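Local coordinates for protein yersinopine synthase (Yersinia pestis, PDB 6C4M) that catalyses the NADPH-dependent reductive condensation of pyruvate with an amino acid-derived intermediate, the last step in making the metallophore yersinopine, at residues 101-111 / 128-138. Numbering follows the deposited sequence.
Sequences AVGDWQRLILA and ALPQLKSVILL. With NAP (NADP nicotinamide-adenine-dinucleotide phosphate), chain B.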
loop_
_atom_site.group_PDB
_atom_site.type_symbol
_atom_site.label_atom_id
_atom_site.label_comp_id
_atom_site.label_asym_id
_atom_site.label_seq_id
_atom_site.Cartn_x
_atom_site.Cartn_y
_atom_site.Cartn_z
ATOM N N ALA A 101 34.587 25.268 -25.886
ATOM C CA ALA A 101 34.989 24.978 -24.497
ATOM C C ALA A 101 36.511 24.960 -24.443
ATOM O O ALA A 101 37.160 23.912 -24.450
ATOM C CB ALA A 101 34.379 23.662 -24.017
ATOM N N VAL A 102 37.091 26.166 -24.410
ATOM C CA VAL A 102 38.532 26.364 -24.544
ATOM C C VAL A 102 38.994 27.493 -23.632
ATOM O O VAL A 102 38.215 28.353 -23.224
ATOM C CB VAL A 102 38.946 26.714 -25.988
ATOM C CG1 VAL A 102 38.476 25.657 -26.938
ATOM C CG2 VAL A 102 38.408 28.072 -26.389
ATOM N N GLY A 103 40.290 27.522 -23.381
ATOM C CA GLY A 103 40.866 28.600 -22.591
ATOM C C GLY A 103 41.426 28.149 -21.262
ATOM O O GLY A 103 41.922 27.024 -21.145
ATOM N N ASP A 104 41.364 29.007 -20.247
ATOM C CA ASP A 104 42.091 28.746 -19.016
ATOM C C ASP A 104 41.256 28.014 -17.971
ATOM O O ASP A 104 41.683 27.922 -16.812
ATOM C CB ASP A 104 42.627 30.065 -18.439
ATOM C CG ASP A 104 41.507 30.997 -17.984
ATOM O OD1 ASP A 104 40.332 30.544 -17.948
ATOM O OD2 ASP A 104 41.787 32.175 -17.658
ATOM N N TRP A 105 40.070 27.513 -18.340
ATOM C CA TRP A 105 39.256 26.756 -17.406
ATOM C C TRP A 105 40.079 25.655 -16.746
ATOM O O TRP A 105 40.724 24.851 -17.424
ATOM C CB TRP A 105 38.044 26.133 -18.124
ATOM C CG TRP A 105 37.257 27.139 -18.893
ATOM C CD1 TRP A 105 37.213 27.284 -20.259
ATOM C CD2 TRP A 105 36.436 28.181 -18.352
ATOM N NE1 TRP A 105 36.395 28.341 -20.592
ATOM C CE2 TRP A 105 35.910 28.910 -19.447
ATOM C CE3 TRP A 105 36.070 28.549 -17.053
ATOM C CZ2 TRP A 105 35.054 29.993 -19.278
ATOM C CZ3 TRP A 105 35.210 29.621 -16.891
ATOM C CH2 TRP A 105 34.719 30.333 -17.998
ATOM N N GLN A 106 39.997 25.577 -15.419
ATOM C CA GLN A 106 40.699 24.531 -14.681
ATOM C C GLN A 106 39.784 23.443 -14.134
ATOM O O GLN A 106 40.281 22.387 -13.731
ATOM C CB GLN A 106 41.507 25.153 -13.550
ATOM C CG GLN A 106 42.520 26.150 -14.135
ATOM C CD GLN A 106 43.572 26.577 -13.152
ATOM O OE1 GLN A 106 43.854 25.879 -12.192
ATOM N NE2 GLN A 106 44.200 27.715 -13.428
ATOM N N ARG A 107 38.474 23.654 -14.151
ATOM C CA ARG A 107 37.526 22.660 -13.668
ATOM C C ARG A 107 36.355 22.641 -14.637
ATOM O O ARG A 107 35.798 23.696 -14.979
ATOM C CB ARG A 107 37.090 22.992 -12.233
ATOM C CG ARG A 107 36.039 22.100 -11.673
ATOM C CD ARG A 107 35.509 22.651 -10.368
ATOM N NE ARG A 107 36.501 22.686 -9.301
ATOM C CZ ARG A 107 36.830 23.778 -8.611
ATOM N NH1 ARG A 107 36.272 24.951 -8.885
ATOM N NH2 ARG A 107 37.707 23.696 -7.620
ATOM N N LEU A 108 36.046 21.446 -15.138
ATOM C CA LEU A 108 34.807 21.189 -15.847
ATOM C C LEU A 108 33.874 20.381 -14.952
ATOM O O LEU A 108 34.296 19.414 -14.301
ATOM C CB LEU A 108 35.032 20.416 -17.143
ATOM C CG LEU A 108 36.022 20.990 -18.143
ATOM C CD1 LEU A 108 36.002 20.107 -19.383
ATOM C CD2 LEU A 108 35.683 22.439 -18.465
ATOM N N ILE A 109 32.613 20.788 -14.907
ATOM C CA ILE A 109 31.589 20.033 -14.184
ATOM C C ILE A 109 30.559 19.567 -15.207
ATOM O O ILE A 109 29.957 20.387 -15.917
ATOM C CB ILE A 109 30.941 20.850 -13.054
ATOM C CG1 ILE A 109 32.032 21.387 -12.093
ATOM C CG2 ILE A 109 29.911 19.964 -12.321
ATOM C CD1 ILE A 109 31.551 22.257 -10.952
ATOM N N LEU A 110 30.375 18.245 -15.313
ATOM C CA LEU A 110 29.380 17.683 -16.234
ATOM C C LEU A 110 28.056 17.649 -15.508
ATOM O O LEU A 110 27.845 16.834 -14.615
ATOM C CB LEU A 110 29.782 16.299 -16.732
ATOM C CG LEU A 110 30.789 16.370 -17.878
ATOM C CD1 LEU A 110 31.356 15.010 -18.217
ATOM C CD2 LEU A 110 30.110 16.904 -19.095
ATOM N N ALA A 111 27.198 18.600 -15.860
ATOM C CA ALA A 111 25.839 18.691 -15.364
ATOM C C ALA A 111 24.813 18.248 -16.393
ATOM O O ALA A 111 23.633 18.577 -16.242
ATOM C CB ALA A 111 25.516 20.118 -14.925
ATOM N N ALA A 128 43.003 22.518 -26.138
ATOM C CA ALA A 128 42.792 23.939 -25.908
ATOM C C ALA A 128 42.430 24.256 -24.470
ATOM O O ALA A 128 41.949 25.361 -24.199
ATOM C CB ALA A 128 41.702 24.460 -26.840
ATOM N N LEU A 129 42.623 23.302 -23.553
ATOM C CA LEU A 129 42.407 23.496 -22.116
ATOM C C LEU A 129 43.721 23.143 -21.428
ATOM O O LEU A 129 43.832 22.094 -20.786
ATOM C CB LEU A 129 41.233 22.639 -21.614
ATOM C CG LEU A 129 39.875 23.003 -22.219
ATOM C CD1 LEU A 129 38.818 21.956 -21.940
ATOM C CD2 LEU A 129 39.437 24.358 -21.686
ATOM N N PRO A 130 44.739 24.013 -21.535
ATOM C CA PRO A 130 46.076 23.665 -21.022
ATOM C C PRO A 130 46.163 23.611 -19.512
ATOM O O PRO A 130 47.066 22.951 -18.980
ATOM C CB PRO A 130 46.970 24.785 -21.585
ATOM C CG PRO A 130 46.021 25.957 -21.787
ATOM C CD PRO A 130 44.709 25.337 -22.174
ATOM N N GLN A 131 45.239 24.249 -18.799
ATOM C CA GLN A 131 45.317 24.313 -17.350
ATOM C C GLN A 131 44.234 23.481 -16.672
ATOM O O GLN A 131 43.983 23.647 -15.470
ATOM C CB GLN A 131 45.217 25.754 -16.898
ATOM C CG GLN A 131 46.283 26.613 -17.472
ATOM C CD GLN A 131 46.490 27.795 -16.623
ATOM O OE1 GLN A 131 45.712 28.748 -16.662
ATOM N NE2 GLN A 131 47.519 27.737 -15.796
ATOM N N LEU A 132 43.607 22.588 -17.412
ATOM C CA LEU A 132 42.566 21.741 -16.861
ATOM C C LEU A 132 43.119 20.882 -15.728
ATOM O O LEU A 132 44.087 20.142 -15.917
ATOM C CB LEU A 132 41.983 20.853 -17.964
ATOM C CG LEU A 132 40.870 19.916 -17.477
ATOM C CD1 LEU A 132 39.663 20.718 -16.966
ATOM C CD2 LEU A 132 40.470 18.985 -18.620
ATOM N N LYS A 133 42.484 20.967 -14.553
ATOM C CA LYS A 133 42.872 20.173 -13.387
ATOM C C LYS A 133 41.849 19.126 -12.947
ATOM O O LYS A 133 42.240 18.134 -12.314
ATOM C CB LYS A 133 43.115 21.081 -12.178
ATOM C CG LYS A 133 44.165 22.173 -12.350
ATOM C CD LYS A 133 44.396 22.851 -10.987
ATOM C CE LYS A 133 45.677 22.373 -10.303
ATOM N NZ LYS A 133 46.866 23.223 -10.684
ATOM N N SER A 134 40.553 19.342 -13.177
ATOM C CA SER A 134 39.567 18.411 -12.647
ATOM C C SER A 134 38.324 18.355 -13.528
ATOM O O SER A 134 37.901 19.342 -14.144
ATOM C CB SER A 134 39.186 18.795 -11.226
ATOM O OG SER A 134 38.585 20.071 -11.234
ATOM N N VAL A 135 37.730 17.169 -13.554
ATOM C CA VAL A 135 36.463 16.931 -14.210
ATOM C C VAL A 135 35.542 16.266 -13.199
ATOM O O VAL A 135 35.856 15.183 -12.693
ATOM C CB VAL A 135 36.635 16.042 -15.445
ATOM C CG1 VAL A 135 35.289 15.655 -15.984
ATOM C CG2 VAL A 135 37.469 16.780 -16.504
ATOM N N ILE A 136 34.425 16.916 -12.895
ATOM C CA ILE A 136 33.493 16.446 -11.877
ATOM C C ILE A 136 32.230 15.950 -12.562
ATOM O O ILE A 136 31.663 16.647 -13.407
ATOM C CB ILE A 136 33.176 17.555 -10.860
ATOM C CG1 ILE A 136 34.484 18.054 -10.198
ATOM C CG2 ILE A 136 32.220 17.054 -9.788
ATOM C CD1 ILE A 136 34.319 19.292 -9.359
ATOM N N LEU A 137 31.767 14.762 -12.155
ATOM C CA LEU A 137 30.562 14.128 -12.695
ATOM C C LEU A 137 29.444 14.374 -11.668
ATOM O O LEU A 137 29.395 13.754 -10.596
ATOM C CB LEU A 137 30.848 12.656 -12.982
ATOM C CG LEU A 137 32.089 12.404 -13.871
ATOM C CD1 LEU A 137 32.199 10.948 -14.226
ATOM C CD2 LEU A 137 32.144 13.251 -15.131
ATOM N N LEU A 138 28.578 15.343 -11.986
ATOM C CA LEU A 138 27.657 15.871 -10.993
ATOM C C LEU A 138 26.656 14.813 -10.541
ATOM O O LEU A 138 26.303 14.760 -9.357
ATOM C CB LEU A 138 26.939 17.103 -11.547
ATOM C CG LEU A 138 25.980 17.817 -10.563
ATOM C CD1 LEU A 138 26.729 18.454 -9.412
ATOM C CD2 LEU A 138 25.177 18.892 -11.278
HETATM P PA NAP B . 18.546 18.082 -17.088
HETATM O O1A NAP B . 19.113 16.807 -16.598
HETATM O O2A NAP B . 17.060 17.937 -17.509
HETATM O O5B NAP B . 19.464 18.577 -18.358
HETATM C C5B NAP B . 20.750 19.124 -17.992
HETATM C C4B NAP B . 21.444 19.584 -19.288
HETATM O O4B NAP B . 21.565 18.325 -20.195
HETATM C C3B NAP B . 20.740 20.445 -19.931
HETATM O O3B NAP B . 21.599 21.429 -20.592
HETATM C C2B NAP B . 19.961 19.589 -21.100
HETATM O O2B NAP B . 19.657 20.460 -22.245
HETATM C C1B NAP B . 20.780 18.670 -21.466
HETATM N N9A NAP B . 19.984 17.471 -21.732
HETATM C C8A NAP B . 18.999 16.817 -21.094
HETATM N N7A NAP B . 18.681 15.791 -21.896
HETATM C C5A NAP B . 19.479 15.841 -23.008
HETATM C C6A NAP B . 19.503 14.983 -24.079
HETATM N N6A NAP B . 18.754 13.788 -24.470
HETATM N N1A NAP B . 20.373 15.206 -25.081
HETATM C C2A NAP B . 21.237 16.274 -25.024
HETATM N N3A NAP B . 21.209 17.122 -23.956
HETATM C C4A NAP B . 20.312 16.889 -22.932
HETATM O O3 NAP B . 18.647 19.184 -15.854
HETATM P PN NAP B . 19.063 18.994 -14.303
HETATM O O1N NAP B . 19.761 20.236 -13.960
HETATM O O2N NAP B . 17.728 18.813 -13.540
HETATM O O5D NAP B . 19.991 17.650 -13.963
HETATM C C5D NAP B . 21.437 17.745 -13.869
HETATM C C4D NAP B . 21.944 16.331 -13.520
HETATM O O4D NAP B . 21.370 15.889 -12.097
HETATM C C3D NAP B . 21.548 15.391 -14.354
HETATM O O3D NAP B . 22.608 14.317 -14.295
HETATM C C2D NAP B . 20.279 14.770 -13.759
HETATM O O2D NAP B . 20.237 13.466 -14.101
HETATM C C1D NAP B . 20.574 14.867 -12.250
HETATM N N1N NAP B . 19.382 15.069 -11.390
HETATM C C2N NAP B . 18.896 16.299 -11.112
HETATM C C3N NAP B . 17.777 16.418 -10.257
HETATM C C7N NAP B . 17.185 17.803 -9.918
HETATM O O7N NAP B . 16.613 17.994 -8.919
HETATM N N7N NAP B . 17.366 18.852 -10.886
HETATM C C4N NAP B . 17.184 15.307 -9.726
HETATM C C5N NAP B . 17.670 14.088 -10.012
HETATM C C6N NAP B . 18.786 13.961 -10.845
HETATM P P2B NAP B . 18.240 21.398 -22.240
HETATM O O1X NAP B . 17.108 20.489 -22.668
HETATM O O2X NAP B . 17.972 21.921 -20.870
HETATM O O3X NAP B . 18.390 22.501 -23.262
HETATM O O HOH W 1 42.645 25.243 -19.311
#
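Leu108 and Ile136 sit on neighbouring parallel strands, 107-110 and 134-137, joined through helix 117-121 as a beta-alpha-beta crossover in the Rossmann-type NADP-binding sheet. The segment axes run 16° apart, and the ladder alternates regularly: Leu108 N donates to Ser134 O, Leu108 O accepts from Ile136 N (2.9 Å), Leu110 N reaches Ile136 O, and Leu110 O takes Leu138 N. At the entrance Gln106 O is gripped twice, by Lys133 N and by Ser134 N. Gln106 CG lies 3.2 Å from Gln131 O, and the Gln106 chain runs beside that of Lys133.

On the face of Arg107, Ser134, Ile109 and Ile136, Ile136 CD1 is the bump: it lies 3.7 Å from Arg107 CD and also touches Ile109 CG1. Arg107 runs its methylenes past Ser134 OG because chi1 of 175° turns CG away from the backbone N. Arg107 NH2 forms a salt bridge with Glu226, to which the Ser134 hydroxyl is also hydrogen-bonded. On the other face Leu110 and Leu137 lie side by side, with Leu110 CD1 3.6 Å from Leu137 CD2, and both side chains touch Tyr117 of the crossover helix. Leu132 CD1 meets Leu108 CG at 3.8 Å, the two side chains crossing at about a right angle.

Before the strands, Leu129 is the bump. Leu129 CD2 reaches both Val102 CA and the edge of the Trp105 ring, in the ring plane and 3.9 Å from Trp105 CD1, while Leu129 CD1 lies against Ala101 O, a buried oxygen lacking a polar partner. One water ties this loop end together, donating to Gly103 O and Trp105 O and accepting from Gln131 N.

At the opposite end, Ala111 belongs to the cofactor pocket: its CB rests against Leu138 CD2, and its O approaches C5D of the NADP to 3.3 Å.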